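Local coordinates for protein hydrazine synthase subunit alpha (Candidatus Kuenenia stuttgartiensis, PDB 5C2V) that catalyses, as part of the hydrazine synthase complex, the condensation of hydroxylamine with ammonia to hydrazine, and carries two c-type hemes, at residues Ser691-Gln696 and Lys706-Ser711; Ala713-Leu718 and Ser728-Arg733; Leu718-Tyr723 and Glu734-Ile739. All blocks are in the same frame, centred on the assembly; numbering follows the deposited sequence.

In the fold
All three contacts lie in the C-terminal heme domain, a cytochrome c-like unit. From the N terminus, contact 1 comes first: the chain leaves helix 687-692, makes a loop and returns on itself, closing before the others open. Contacts 2 and 3 then cross, their segments alternating along the chain and sharing Leu-718. Each closes the loop that follows helix 717-722, contact 2 onto the turn leading into the helix and contact 3 onto the helix itself. A probable backbone hydrogen bond, Tyr-707 O to Leu-718 N (3.2 Å), joins contact 1 to the helix. All three reach the bis-histidine heme, whose propionates bind Tyr-707, Arg-721 and Arg-733.

Contact 1. Residues Ser691-Gln696 and Lys706-Ser711; sequences SLLEPQ and KYVNPS. With HEC (heme c), chain B.
Leu-692, the last residue of helix 687-692, and Leu-693 just beyond it meet Tyr-707 and Val-708 in the apolar centre of this contact. The side chains of Leu-692 and Tyr-707 cross at about a right angle, with Leu-692 CD2 4.1 Å from Tyr-707 CB. Val-708 CG1 stands opposite its backbone N (chi1 163°) and approaches Leu-693 CD1 at 4.0 Å, which leaves CG2 beside N and against the backbone carbonyl of Leu-692. Tyr-707 presents a ring edge to the carbonyl oxygen of Ser-691 and carries its hydroxyl to the heme, where OH donates to propionate atom O1A (3.1 Å).

Farther out, the backbone takes over. Lys-706 N donates to Glu-694 O at 2.9 Å with an N-H...O angle of 165°, a nearly straight bond. A water donates to Glu-694 O and takes a weak bond from Tyr-707 N, linking the two segments. At the polar edge Lys-706 is extended beyond CG, its chain running past the carbonyl of Pro-695 and the CB of Gln-696 until NZ forms a salt bridge with Glu-694 OE2 (3.1 Å), weak as a hydrogen bond. Gln-696 turns its NE2 elsewhere, to the carbonyl of Pro-732.

The contact thus folds the loop after helix 687-692 back on the helix end, while Leu-692 and Tyr-707 pack on Leu-718 of helix 717-722.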
loop_
_atom_site.group_PDB
_atom_site.type_symbol
_atom_site.label_atom_id
_atom_site.label_comp_id
_atom_site.label_asym_id
_atom_site.label_seq_id
_atom_site.Cartn_x
_atom_site.Cartn_y
_atom_site.Cartn_z
ATOM N N SER D 691 24.074 4.027 -15.234
ATOM C CA SER D 691 24.189 2.586 -15.057
ATOM C C SER D 691 23.851 2.170 -13.628
ATOM O O SER D 691 23.020 1.290 -13.410
ATOM C CB SER D 691 25.600 2.112 -15.415
ATOM O OG SER D 691 25.897 2.364 -16.778
ATOM N N LEU D 692 24.492 2.818 -12.660
ATOM C CA LEU D 692 24.359 2.432 -11.258
ATOM C C LEU D 692 22.968 2.701 -10.683
ATOM O O LEU D 692 22.540 2.030 -9.746
ATOM C CB LEU D 692 25.417 3.151 -10.418
ATOM C CG LEU D 692 26.859 2.705 -10.673
ATOM C CD1 LEU D 692 27.849 3.641 -9.997
ATOM C CD2 LEU D 692 27.060 1.272 -10.202
ATOM N N LEU D 693 22.267 3.682 -11.243
ATOM C CA LEU D 693 20.946 4.055 -10.742
ATOM C C LEU D 693 19.810 3.372 -11.505
ATOM O O LEU D 693 18.636 3.657 -11.266
ATOM C CB LEU D 693 20.768 5.576 -10.791
ATOM C CG LEU D 693 21.281 6.370 -9.582
ATOM C CD1 LEU D 693 20.617 5.885 -8.302
ATOM C CD2 LEU D 693 22.798 6.304 -9.456
ATOM N N GLU D 694 20.166 2.482 -12.426
ATOM C CA GLU D 694 19.187 1.760 -13.238
ATOM C C GLU D 694 18.248 0.895 -12.397
ATOM O O GLU D 694 18.692 0.186 -11.493
ATOM C CB GLU D 694 19.905 0.890 -14.273
ATOM C CG GLU D 694 18.980 0.080 -15.167
ATOM C CD GLU D 694 19.735 -0.761 -16.177
ATOM O OE1 GLU D 694 20.984 -0.766 -16.136
ATOM O OE2 GLU D 694 19.078 -1.419 -17.013
ATOM N N PRO D 695 16.939 0.956 -12.694
ATOM C CA PRO D 695 15.919 0.145 -12.017
ATOM C C PRO D 695 16.055 -1.346 -12.316
ATOM O O PRO D 695 16.733 -1.727 -13.270
ATOM C CB PRO D 695 14.600 0.688 -12.582
ATOM C CG PRO D 695 14.934 2.028 -13.141
ATOM C CD PRO D 695 16.339 1.914 -13.637
ATOM N N GLN D 696 15.410 -2.175 -11.501
ATOM C CA GLN D 696 15.422 -3.620 -11.697
ATOM C C GLN D 696 13.997 -4.163 -11.772
ATOM O O GLN D 696 13.129 -3.751 -11.002
ATOM C CB GLN D 696 16.195 -4.307 -10.569
ATOM C CG GLN D 696 16.241 -5.822 -10.668
ATOM C CD GLN D 696 17.082 -6.451 -9.576
ATOM O OE1 GLN D 696 18.308 -6.346 -9.584
ATOM N NE2 GLN D 696 16.426 -7.106 -8.626
ATOM N N LYS D 706 19.047 -1.989 -9.647
ATOM C CA LYS D 706 19.910 -3.149 -9.804
ATOM C C LYS D 706 21.079 -3.099 -8.824
ATOM O O LYS D 706 21.236 -3.991 -7.990
ATOM C CB LYS D 706 20.441 -3.238 -11.238
ATOM C CG LYS D 706 19.392 -3.549 -12.296
ATOM C CD LYS D 706 20.028 -3.672 -13.676
ATOM C CE LYS D 706 19.014 -4.100 -14.725
ATOM N NZ LYS D 706 19.642 -4.290 -16.063
ATOM N N TYR D 707 21.905 -2.061 -8.937
ATOM C CA TYR D 707 23.095 -1.946 -8.097
ATOM C C TYR D 707 23.003 -1.001 -6.896
ATOM O O TYR D 707 23.919 -0.964 -6.076
ATOM C CB TYR D 707 24.277 -1.514 -8.966
ATOM C CG TYR D 707 24.453 -2.373 -10.192
ATOM C CD1 TYR D 707 25.138 -3.577 -10.126
ATOM C CD2 TYR D 707 23.924 -1.987 -11.417
ATOM C CE1 TYR D 707 25.297 -4.369 -11.243
ATOM C CE2 TYR D 707 24.077 -2.772 -12.539
ATOM C CZ TYR D 707 24.765 -3.962 -12.447
ATOM O OH TYR D 707 24.922 -4.749 -13.563
ATOM N N VAL D 708 21.914 -0.249 -6.764
ATOM C CA VAL D 708 21.878 0.799 -5.741
ATOM C C VAL D 708 20.538 0.928 -5.022
ATOM O O VAL D 708 19.489 1.063 -5.653
ATOM C CB VAL D 708 22.244 2.180 -6.348
ATOM C CG1 VAL D 708 21.822 3.311 -5.421
ATOM C CG2 VAL D 708 23.737 2.262 -6.643
ATOM N N ASN D 709 20.587 0.891 -3.693
ATOM C CA ASN D 709 19.422 1.191 -2.871
ATOM C C ASN D 709 19.633 2.500 -2.115
ATOM O O ASN D 709 20.415 2.557 -1.173
ATOM C CB ASN D 709 19.145 0.048 -1.891
ATOM C CG ASN D 709 18.719 -1.231 -2.590
ATOM O OD1 ASN D 709 17.549 -1.613 -2.549
ATOM N ND2 ASN D 709 19.667 -1.898 -3.237
ATOM N N PRO D 710 18.938 3.566 -2.534
ATOM C CA PRO D 710 19.092 4.880 -1.901
ATOM C C PRO D 710 18.762 4.873 -0.408
ATOM O O PRO D 710 17.736 4.338 0.014
ATOM C CB PRO D 710 18.111 5.756 -2.682
ATOM C CG PRO D 710 18.052 5.114 -4.026
ATOM C CD PRO D 710 18.112 3.638 -3.751
ATOM N N SER D 711 19.669 5.461 0.367
ATOM C CA SER D 711 19.611 5.524 1.827
ATOM C C SER D 711 19.594 4.153 2.501
ATOM O O SER D 711 19.229 4.037 3.671
ATOM C CB SER D 711 18.386 6.329 2.274
ATOM O OG SER D 711 18.254 6.317 3.687
HETATM FE FE HEC B . 33.523 -5.463 -11.759
HETATM C CHA HEC B . 31.045 -7.805 -12.150
HETATM C CHB HEC B . 31.356 -3.441 -10.029
HETATM C CHC HEC B . 36.043 -3.146 -11.257
HETATM C CHD HEC B . 35.675 -7.322 -13.693
HETATM N NA HEC B . 31.557 -5.578 -11.229
HETATM C C1A HEC B . 30.737 -6.674 -11.425
HETATM C C2A HEC B . 29.490 -6.423 -10.731
HETATM C C3A HEC B . 29.571 -5.224 -10.147
HETATM C C4A HEC B . 30.875 -4.664 -10.446
HETATM C CMA HEC B . 28.470 -4.551 -9.300
HETATM C CAA HEC B . 28.277 -7.377 -10.677
HETATM C CBA HEC B . 27.358 -7.110 -11.865
HETATM C CGA HEC B . 26.106 -7.939 -11.730
HETATM O O1A HEC B . 25.055 -7.542 -12.298
HETATM O O2A HEC B . 26.155 -8.992 -11.045
HETATM N NB HEC B . 33.659 -3.607 -10.867
HETATM C C1B HEC B . 32.666 -3.016 -10.109
HETATM C C2B HEC B . 33.247 -1.882 -9.418
HETATM C C3B HEC B . 34.536 -1.798 -9.766
HETATM C C4B HEC B . 34.822 -2.885 -10.677
HETATM C CMB HEC B . 32.488 -0.929 -8.468
HETATM C CAB HEC B . 35.571 -0.755 -9.285
HETATM C CBB HEC B . 35.940 -1.017 -7.808
HETATM N NC HEC B . 35.489 -5.270 -12.356
HETATM C C1C HEC B . 36.347 -4.233 -12.043
HETATM C C2C HEC B . 37.655 -4.548 -12.579
HETATM C C3C HEC B . 37.522 -5.633 -13.352
HETATM C C4C HEC B . 36.179 -6.155 -13.161
HETATM C CMC HEC B . 38.844 -3.561 -12.579
HETATM C CAC HEC B . 38.632 -6.308 -14.195
HETATM C CBC HEC B . 39.756 -6.865 -13.292
HETATM N ND HEC B . 33.368 -7.290 -12.782
HETATM C C1D HEC B . 34.423 -7.866 -13.487
HETATM C C2D HEC B . 33.995 -9.153 -13.983
HETATM C C3D HEC B . 32.548 -9.333 -13.503
HETATM C C4D HEC B . 32.241 -8.114 -12.768
HETATM C CMD HEC B . 34.830 -10.150 -14.816
HETATM C CAD HEC B . 31.664 -10.571 -13.810
HETATM C CBD HEC B . 30.755 -11.015 -12.663
HETATM C CGD HEC B . 31.525 -11.264 -11.392
HETATM O O1D HEC B . 30.896 -11.226 -10.303
HETATM O O2D HEC B . 32.758 -11.501 -11.458
HETATM O O HOH W 1 20.853 0.302 -9.388
HETATM O O HOH W 2 19.497 -5.835 -7.492
#

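Contact 2. Residues Ala713-Leu718 and Ser728-Arg733; sequences AINSLL and SANAPR. With HEC (heme c), chain B.
Mixed polar and apolar packing, largely buried, brings Asn-715 and Leu-717 against Ser-728, Pro-732 and Arg-733, joining the type I turn before helix 717-722 and the start of that helix to the loop after it. Ser-728 OG donates to Asn-715 OD1 at 2.7 Å, arriving in the plane of the carbonyl with a C=O...O angle of 155°. The serine oxygen stands between its own backbone N and carbonyl carbon (chi1 68°), a position from which it also accepts a weak bond from Asn-730 N. Alongside, Ile-714 CG1 lies 3.8 Å from Ser-728 CB.

Leu-717 makes the other half of the contact. Its side chain meets the ring of Pro-732 at about a right angle, CB to CG 3.9 Å, and its CD1 lies over one face of the Arg-733 guanidinium, 3.5 Å above the plane and offset toward the rim. The arginine runs extended from CG to NE and reaches a heme propionate with both terminal nitrogens: NH1 to O1A (3.2 Å) and NH2 to O2A (2.6 Å). Its charge would be expected to offset that of the carboxylate, whose O1A also accepts from Tyr-707 OH. Seated on Leu-717, this arginine forms part of the bis-histidine heme pocket of the C-terminal domain.

Ala-713 and Ser-716 pack on helix 751-762, while Ser-728 and Pro-732 touch Trp-720 of helix 717-722.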
loop_
_atom_site.group_PDB
_atom_site.type_symbol
_atom_site.label_atom_id
_atom_site.label_comp_id
_atom_site.label_asym_id
_atom_site.label_seq_id
_atom_site.Cartn_x
_atom_site.Cartn_y
_atom_site.Cartn_z
ATOM N N ALA D 713 22.907 1.507 2.086
ATOM C CA ALA D 713 24.072 0.994 1.377
ATOM C C ALA D 713 24.172 -0.500 1.619
ATOM O O ALA D 713 24.623 -1.261 0.767
ATOM C CB ALA D 713 25.335 1.702 1.829
ATOM N N ILE D 714 23.723 -0.903 2.801
ATOM C CA ILE D 714 23.791 -2.283 3.246
ATOM C C ILE D 714 22.876 -3.188 2.413
ATOM O O ILE D 714 23.082 -4.400 2.346
ATOM C CB ILE D 714 23.425 -2.373 4.745
ATOM C CG1 ILE D 714 23.805 -3.733 5.333
ATOM C CG2 ILE D 714 21.955 -2.053 4.958
ATOM C CD1 ILE D 714 23.496 -3.860 6.809
ATOM N N ASN D 715 21.875 -2.592 1.769
ATOM C CA ASN D 715 20.957 -3.339 0.914
ATOM C C ASN D 715 21.352 -3.301 -0.561
ATOM O O ASN D 715 20.692 -3.911 -1.401
ATOM C CB ASN D 715 19.531 -2.806 1.069
ATOM C CG ASN D 715 18.909 -3.178 2.398
ATOM O OD1 ASN D 715 19.303 -4.157 3.030
ATOM N ND2 ASN D 715 17.921 -2.400 2.825
ATOM N N SER D 716 22.428 -2.586 -0.870
ATOM C CA SER D 716 22.827 -2.365 -2.256
ATOM C C SER D 716 23.748 -3.465 -2.780
ATOM O O SER D 716 24.751 -3.799 -2.151
ATOM C CB SER D 716 23.509 -1.001 -2.396
ATOM O OG SER D 716 22.618 0.046 -2.049
ATOM N N LEU D 717 23.395 -4.013 -3.940
ATOM C CA LEU D 717 24.165 -5.082 -4.570
ATOM C C LEU D 717 25.607 -4.653 -4.825
ATOM O O LEU D 717 26.535 -5.452 -4.688
ATOM C CB LEU D 717 23.498 -5.517 -5.880
ATOM C CG LEU D 717 23.958 -6.815 -6.555
ATOM C CD1 LEU D 717 22.803 -7.444 -7.315
ATOM C CD2 LEU D 717 25.131 -6.577 -7.496
ATOM N N LEU D 718 25.783 -3.389 -5.200
ATOM C CA LEU D 718 27.110 -2.831 -5.434
ATOM C C LEU D 718 27.982 -2.963 -4.192
ATOM O O LEU D 718 29.136 -3.386 -4.271
ATOM C CB LEU D 718 27.009 -1.363 -5.849
ATOM C CG LEU D 718 28.327 -0.609 -6.008
ATOM C CD1 LEU D 718 29.176 -1.264 -7.080
ATOM C CD2 LEU D 718 28.077 0.857 -6.335
ATOM N N SER D 728 23.002 -7.690 4.577
ATOM C CA SER D 728 21.707 -7.530 5.230
ATOM C C SER D 728 20.801 -8.740 5.040
ATOM O O SER D 728 21.177 -9.720 4.398
ATOM C CB SER D 728 21.005 -6.275 4.709
ATOM O OG SER D 728 20.635 -6.427 3.350
ATOM N N ALA D 729 19.600 -8.659 5.605
ATOM C CA ALA D 729 18.624 -9.734 5.501
ATOM C C ALA D 729 17.704 -9.517 4.305
ATOM O O ALA D 729 16.773 -10.289 4.078
ATOM C CB ALA D 729 17.812 -9.843 6.782
ATOM N N ASN D 730 17.965 -8.459 3.546
ATOM C CA ASN D 730 17.219 -8.213 2.320
ATOM C C ASN D 730 18.120 -8.386 1.105
ATOM O O ASN D 730 18.996 -7.559 0.846
ATOM C CB ASN D 730 16.610 -6.810 2.327
ATOM C CG ASN D 730 15.848 -6.512 3.602
ATOM O OD1 ASN D 730 14.717 -6.961 3.785
ATOM N ND2 ASN D 730 16.466 -5.745 4.492
ATOM N N ALA D 731 17.894 -9.460 0.359
ATOM C CA ALA D 731 18.697 -9.747 -0.821
ATOM C C ALA D 731 18.211 -8.920 -2.003
ATOM O O ALA D 731 17.016 -8.898 -2.296
ATOM C CB ALA D 731 18.652 -11.230 -1.149
ATOM N N PRO D 732 19.139 -8.229 -2.680
ATOM C CA PRO D 732 18.784 -7.398 -3.837
ATOM C C PRO D 732 18.177 -8.212 -4.980
ATOM O O PRO D 732 17.287 -7.716 -5.668
ATOM C CB PRO D 732 20.123 -6.773 -4.250
ATOM C CG PRO D 732 21.170 -7.643 -3.637
ATOM C CD PRO D 732 20.575 -8.155 -2.365
ATOM N N ARG D 733 18.650 -9.440 -5.175
ATOM C CA ARG D 733 18.074 -10.316 -6.191
ATOM C C ARG D 733 18.366 -11.787 -5.898
ATOM O O ARG D 733 19.045 -12.113 -4.924
ATOM C CB ARG D 733 18.595 -9.940 -7.579
ATOM C CG ARG D 733 20.051 -10.281 -7.812
ATOM C CD ARG D 733 20.543 -9.739 -9.145
ATOM N NE ARG D 733 21.862 -10.270 -9.482
ATOM C CZ ARG D 733 22.717 -9.690 -10.316
ATOM N NH1 ARG D 733 22.400 -8.545 -10.904
ATOM N NH2 ARG D 733 23.892 -10.253 -10.558
HETATM FE FE HEC B . 33.523 -5.463 -11.759
HETATM C CHA HEC B . 31.045 -7.805 -12.150
HETATM C CHB HEC B . 31.356 -3.441 -10.029
HETATM C CHC HEC B . 36.043 -3.146 -11.257
HETATM C CHD HEC B . 35.675 -7.322 -13.693
HETATM N NA HEC B . 31.557 -5.578 -11.229
HETATM C C1A HEC B . 30.737 -6.674 -11.425
HETATM C C2A HEC B . 29.490 -6.423 -10.731
HETATM C C3A HEC B . 29.571 -5.224 -10.147
HETATM C C4A HEC B . 30.875 -4.664 -10.446
HETATM C CMA HEC B . 28.470 -4.551 -9.300
HETATM C CAA HEC B . 28.277 -7.377 -10.677
HETATM C CBA HEC B . 27.358 -7.110 -11.865
HETATM C CGA HEC B . 26.106 -7.939 -11.730
HETATM O O1A HEC B . 25.055 -7.542 -12.298
HETATM O O2A HEC B . 26.155 -8.992 -11.045
HETATM N NB HEC B . 33.659 -3.607 -10.867
HETATM C C1B HEC B . 32.666 -3.016 -10.109
HETATM C C2B HEC B . 33.247 -1.882 -9.418
HETATM C C3B HEC B . 34.536 -1.798 -9.766
HETATM C C4B HEC B . 34.822 -2.885 -10.677
HETATM C CMB HEC B . 32.488 -0.929 -8.468
HETATM C CAB HEC B . 35.571 -0.755 -9.285
HETATM C CBB HEC B . 35.940 -1.017 -7.808
HETATM N NC HEC B . 35.489 -5.270 -12.356
HETATM C C1C HEC B . 36.347 -4.233 -12.043
HETATM C C2C HEC B . 37.655 -4.548 -12.579
HETATM C C3C HEC B . 37.522 -5.633 -13.352
HETATM C C4C HEC B . 36.179 -6.155 -13.161
HETATM C CMC HEC B . 38.844 -3.561 -12.579
HETATM C CAC HEC B . 38.632 -6.308 -14.195
HETATM C CBC HEC B . 39.756 -6.865 -13.292
HETATM N ND HEC B . 33.368 -7.290 -12.782
HETATM C C1D HEC B . 34.423 -7.866 -13.487
HETATM C C2D HEC B . 33.995 -9.153 -13.983
HETATM C C3D HEC B . 32.548 -9.333 -13.503
HETATM C C4D HEC B . 32.241 -8.114 -12.768
HETATM C CMD HEC B . 34.830 -10.150 -14.816
HETATM C CAD HEC B . 31.664 -10.571 -13.810
HETATM C CBD HEC B . 30.755 -11.015 -12.663
HETATM C CGD HEC B . 31.525 -11.264 -11.392
HETATM O O1D HEC B . 30.896 -11.226 -10.303
HETATM O O2D HEC B . 32.758 -11.501 -11.458
#

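Contact 3. Residues Leu718-Tyr723 and Glu734-Ile739; sequences LVWRLY and EKIFPI. With HEC (heme c), chain B.
This contact lies on the propionate side of the bis-histidine heme pocket, where the end of Arg-721, from helix 717-722, reaches Phe-737 and Pro-738. Its guanidinium grips a single propionate oxygen, HEC O1D, through NH1 (2.6 Å) and NH2 (2.8 Å), with the carboxylate at the edge of the guanidinium plane. The chain bends at chi2 and chi3 (-49° and -54°) to reach it. NH1 also donates to a water that in turn donates to Ile-736 O and to O2A of the other propionate, joining that propionate to the loop directly and the first through Arg-721. NH2 has a further partner, a salt bridge to Glu-724.

Arg-721 CD packs 3.6 Å from Phe-737 CE1, the guanidinium and ring planes standing 67° apart. Trp-720 completes the patch: CZ3 lies 3.5 Å from Ile-736 CD1, and the indole and Phe-737 side chains cross at about a right angle.

Arginine-propionate pairing is common in heme pockets; here it serves the C-terminal c-type heme, the Arg-721 side chain lying about 4 Å from that of axial His-745.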
loop_
_atom_site.group_PDB
_atom_site.type_symbol
_atom_site.label_atom_id
_atom_site.label_comp_id
_atom_site.label_asym_id
_atom_site.label_seq_id
_atom_site.Cartn_x
_atom_site.Cartn_y
_atom_site.Cartn_z
ATOM N N LEU D 718 25.783 -3.389 -5.200
ATOM C CA LEU D 718 27.110 -2.831 -5.434
ATOM C C LEU D 718 27.982 -2.963 -4.192
ATOM O O LEU D 718 29.136 -3.386 -4.271
ATOM C CB LEU D 718 27.009 -1.363 -5.849
ATOM C CG LEU D 718 28.327 -0.609 -6.008
ATOM C CD1 LEU D 718 29.176 -1.264 -7.080
ATOM C CD2 LEU D 718 28.077 0.857 -6.335
ATOM N N VAL D 719 27.417 -2.604 -3.045
ATOM C CA VAL D 719 28.132 -2.681 -1.779
ATOM C C VAL D 719 28.332 -4.137 -1.364
ATOM O O VAL D 719 29.372 -4.498 -0.810
ATOM C CB VAL D 719 27.386 -1.918 -0.670
ATOM C CG1 VAL D 719 28.169 -1.952 0.628
ATOM C CG2 VAL D 719 27.141 -0.481 -1.099
ATOM N N TRP D 720 27.330 -4.967 -1.642
ATOM C CA TRP D 720 27.428 -6.406 -1.408
ATOM C C TRP D 720 28.641 -6.991 -2.121
ATOM O O TRP D 720 29.346 -7.838 -1.573
ATOM C CB TRP D 720 26.156 -7.119 -1.878
ATOM C CG TRP D 720 25.040 -7.124 -0.875
ATOM C CD1 TRP D 720 24.554 -6.056 -0.182
ATOM C CD2 TRP D 720 24.258 -8.255 -0.471
ATOM N NE1 TRP D 720 23.523 -6.451 0.638
ATOM C CE2 TRP D 720 23.321 -7.797 0.478
ATOM C CE3 TRP D 720 24.259 -9.609 -0.815
ATOM C CZ2 TRP D 720 22.398 -8.645 1.086
ATOM C CZ3 TRP D 720 23.342 -10.450 -0.212
ATOM C CH2 TRP D 720 22.425 -9.965 0.728
ATOM N N ARG D 721 28.880 -6.529 -3.343
ATOM C CA ARG D 721 30.001 -7.015 -4.139
ATOM C C ARG D 721 31.324 -6.390 -3.712
ATOM O O ARG D 721 32.356 -7.059 -3.697
ATOM C CB ARG D 721 29.756 -6.752 -5.626
ATOM C CG ARG D 721 28.634 -7.586 -6.222
ATOM C CD ARG D 721 28.800 -9.054 -5.866
ATOM N NE ARG D 721 30.116 -9.566 -6.237
ATOM C CZ ARG D 721 30.412 -10.072 -7.429
ATOM N NH1 ARG D 721 29.482 -10.134 -8.372
ATOM N NH2 ARG D 721 31.637 -10.514 -7.678
ATOM N N LEU D 722 31.292 -5.106 -3.370
ATOM C CA LEU D 722 32.500 -4.411 -2.943
ATOM C C LEU D 722 33.026 -4.967 -1.621
ATOM O O LEU D 722 34.224 -4.909 -1.354
ATOM C CB LEU D 722 32.244 -2.907 -2.822
ATOM C CG LEU D 722 32.153 -2.150 -4.150
ATOM C CD1 LEU D 722 31.720 -0.710 -3.928
ATOM C CD2 LEU D 722 33.482 -2.204 -4.888
ATOM N N TYR D 723 32.129 -5.482 -0.784
ATOM C CA TYR D 723 32.546 -6.164 0.439
ATOM C C TYR D 723 32.570 -7.688 0.290
ATOM O O TYR D 723 33.022 -8.393 1.193
ATOM C CB TYR D 723 31.629 -5.774 1.601
ATOM C CG TYR D 723 31.851 -4.368 2.114
ATOM C CD1 TYR D 723 31.336 -3.271 1.439
ATOM C CD2 TYR D 723 32.572 -4.140 3.279
ATOM C CE1 TYR D 723 31.533 -1.985 1.906
ATOM C CE2 TYR D 723 32.776 -2.857 3.756
ATOM C CZ TYR D 723 32.255 -1.785 3.064
ATOM O OH TYR D 723 32.454 -0.507 3.533
ATOM N N GLU D 734 17.851 -12.669 -6.750
ATOM C CA GLU D 734 17.987 -14.109 -6.551
ATOM C C GLU D 734 19.391 -14.610 -6.874
ATOM O O GLU D 734 19.981 -15.364 -6.100
ATOM C CB GLU D 734 16.958 -14.862 -7.399
ATOM C CG GLU D 734 15.517 -14.580 -7.015
ATOM C CD GLU D 734 14.527 -15.211 -7.973
ATOM O OE1 GLU D 734 14.908 -15.478 -9.132
ATOM O OE2 GLU D 734 13.368 -15.442 -7.567
ATOM N N LYS D 735 19.922 -14.194 -8.019
ATOM C CA LYS D 735 21.283 -14.554 -8.392
ATOM C C LYS D 735 22.214 -13.382 -8.123
ATOM O O LYS D 735 22.204 -12.396 -8.854
ATOM C CB LYS D 735 21.357 -14.954 -9.869
ATOM C CG LYS D 735 20.444 -16.103 -10.268
ATOM C CD LYS D 735 20.961 -17.434 -9.752
ATOM C CE LYS D 735 20.169 -18.593 -10.335
ATOM N NZ LYS D 735 18.726 -18.513 -9.979
ATOM N N ILE D 736 23.037 -13.504 -7.089
ATOM C CA ILE D 736 23.915 -12.413 -6.686
ATOM C C ILE D 736 25.364 -12.721 -7.038
ATOM O O ILE D 736 25.978 -12.024 -7.846
ATOM C CB ILE D 736 23.800 -12.125 -5.178
ATOM C CG1 ILE D 736 22.351 -11.799 -4.812
ATOM C CG2 ILE D 736 24.720 -10.979 -4.783
ATOM C CD1 ILE D 736 22.143 -11.487 -3.349
ATOM N N PHE D 737 25.907 -13.765 -6.422
ATOM C CA PHE D 737 27.286 -14.161 -6.666
ATOM C C PHE D 737 27.367 -15.291 -7.687
ATOM O O PHE D 737 26.899 -16.400 -7.429
ATOM C CB PHE D 737 27.957 -14.579 -5.358
ATOM C CG PHE D 737 27.803 -13.574 -4.255
ATOM C CD1 PHE D 737 28.535 -12.399 -4.265
ATOM C CD2 PHE D 737 26.922 -13.800 -3.210
ATOM C CE1 PHE D 737 28.395 -11.470 -3.252
ATOM C CE2 PHE D 737 26.777 -12.874 -2.194
ATOM C CZ PHE D 737 27.515 -11.707 -2.216
ATOM N N PRO D 738 27.963 -15.006 -8.855
ATOM C CA PRO D 738 28.141 -15.991 -9.927
ATOM C C PRO D 738 28.981 -17.181 -9.479
ATOM O O PRO D 738 29.990 -16.997 -8.797
ATOM C CB PRO D 738 28.867 -15.198 -11.020
ATOM C CG PRO D 738 28.552 -13.773 -10.731
ATOM C CD PRO D 738 28.469 -13.678 -9.241
ATOM N N ILE D 739 28.565 -18.387 -9.851
ATOM C CA ILE D 739 29.332 -19.581 -9.524
ATOM C C ILE D 739 30.419 -19.826 -10.564
ATOM O O ILE D 739 31.342 -20.602 -10.335
ATOM C CB ILE D 739 28.432 -20.830 -9.425
ATOM C CG1 ILE D 739 27.865 -21.197 -10.798
ATOM C CG2 ILE D 739 27.314 -20.603 -8.416
ATOM C CD1 ILE D 739 26.963 -22.413 -10.781
HETATM FE FE HEC B . 33.523 -5.463 -11.759
HETATM C CHA HEC B . 31.045 -7.805 -12.150
HETATM C CHB HEC B . 31.356 -3.441 -10.029
HETATM C CHC HEC B . 36.043 -3.146 -11.257
HETATM C CHD HEC B . 35.675 -7.322 -13.693
HETATM N NA HEC B . 31.557 -5.578 -11.229
HETATM C C1A HEC B . 30.737 -6.674 -11.425
HETATM C C2A HEC B . 29.490 -6.423 -10.731
HETATM C C3A HEC B . 29.571 -5.224 -10.147
HETATM C C4A HEC B . 30.875 -4.664 -10.446
HETATM C CMA HEC B . 28.470 -4.551 -9.300
HETATM C CAA HEC B . 28.277 -7.377 -10.677
HETATM C CBA HEC B . 27.358 -7.110 -11.865
HETATM C CGA HEC B . 26.106 -7.939 -11.730
HETATM O O1A HEC B . 25.055 -7.542 -12.298
HETATM O O2A HEC B . 26.155 -8.992 -11.045
HETATM N NB HEC B . 33.659 -3.607 -10.867
HETATM C C1B HEC B . 32.666 -3.016 -10.109
HETATM C C2B HEC B . 33.247 -1.882 -9.418
HETATM C C3B HEC B . 34.536 -1.798 -9.766
HETATM C C4B HEC B . 34.822 -2.885 -10.677
HETATM C CMB HEC B . 32.488 -0.929 -8.468
HETATM C CAB HEC B . 35.571 -0.755 -9.285
HETATM C CBB HEC B . 35.940 -1.017 -7.808
HETATM N NC HEC B . 35.489 -5.270 -12.356
HETATM C C1C HEC B . 36.347 -4.233 -12.043
HETATM C C2C HEC B . 37.655 -4.548 -12.579
HETATM C C3C HEC B . 37.522 -5.633 -13.352
HETATM C C4C HEC B . 36.179 -6.155 -13.161
HETATM C CMC HEC B . 38.844 -3.561 -12.579
HETATM C CAC HEC B . 38.632 -6.308 -14.195
HETATM C CBC HEC B . 39.756 -6.865 -13.292
HETATM N ND HEC B . 33.368 -7.290 -12.782
HETATM C C1D HEC B . 34.423 -7.866 -13.487
HETATM C C2D HEC B . 33.995 -9.153 -13.983
HETATM C C3D HEC B . 32.548 -9.333 -13.503
HETATM C C4D HEC B . 32.241 -8.114 -12.768
HETATM C CMD HEC B . 34.830 -10.150 -14.816
HETATM C CAD HEC B . 31.664 -10.571 -13.810
HETATM C CBD HEC B . 30.755 -11.015 -12.663
HETATM C CGD HEC B . 31.525 -11.264 -11.392
HETATM O O1D HEC B . 30.896 -11.226 -10.303
HETATM O O2D HEC B . 32.758 -11.501 -11.458
HETATM O O HOH W 3 27.051 -9.626 -8.575
#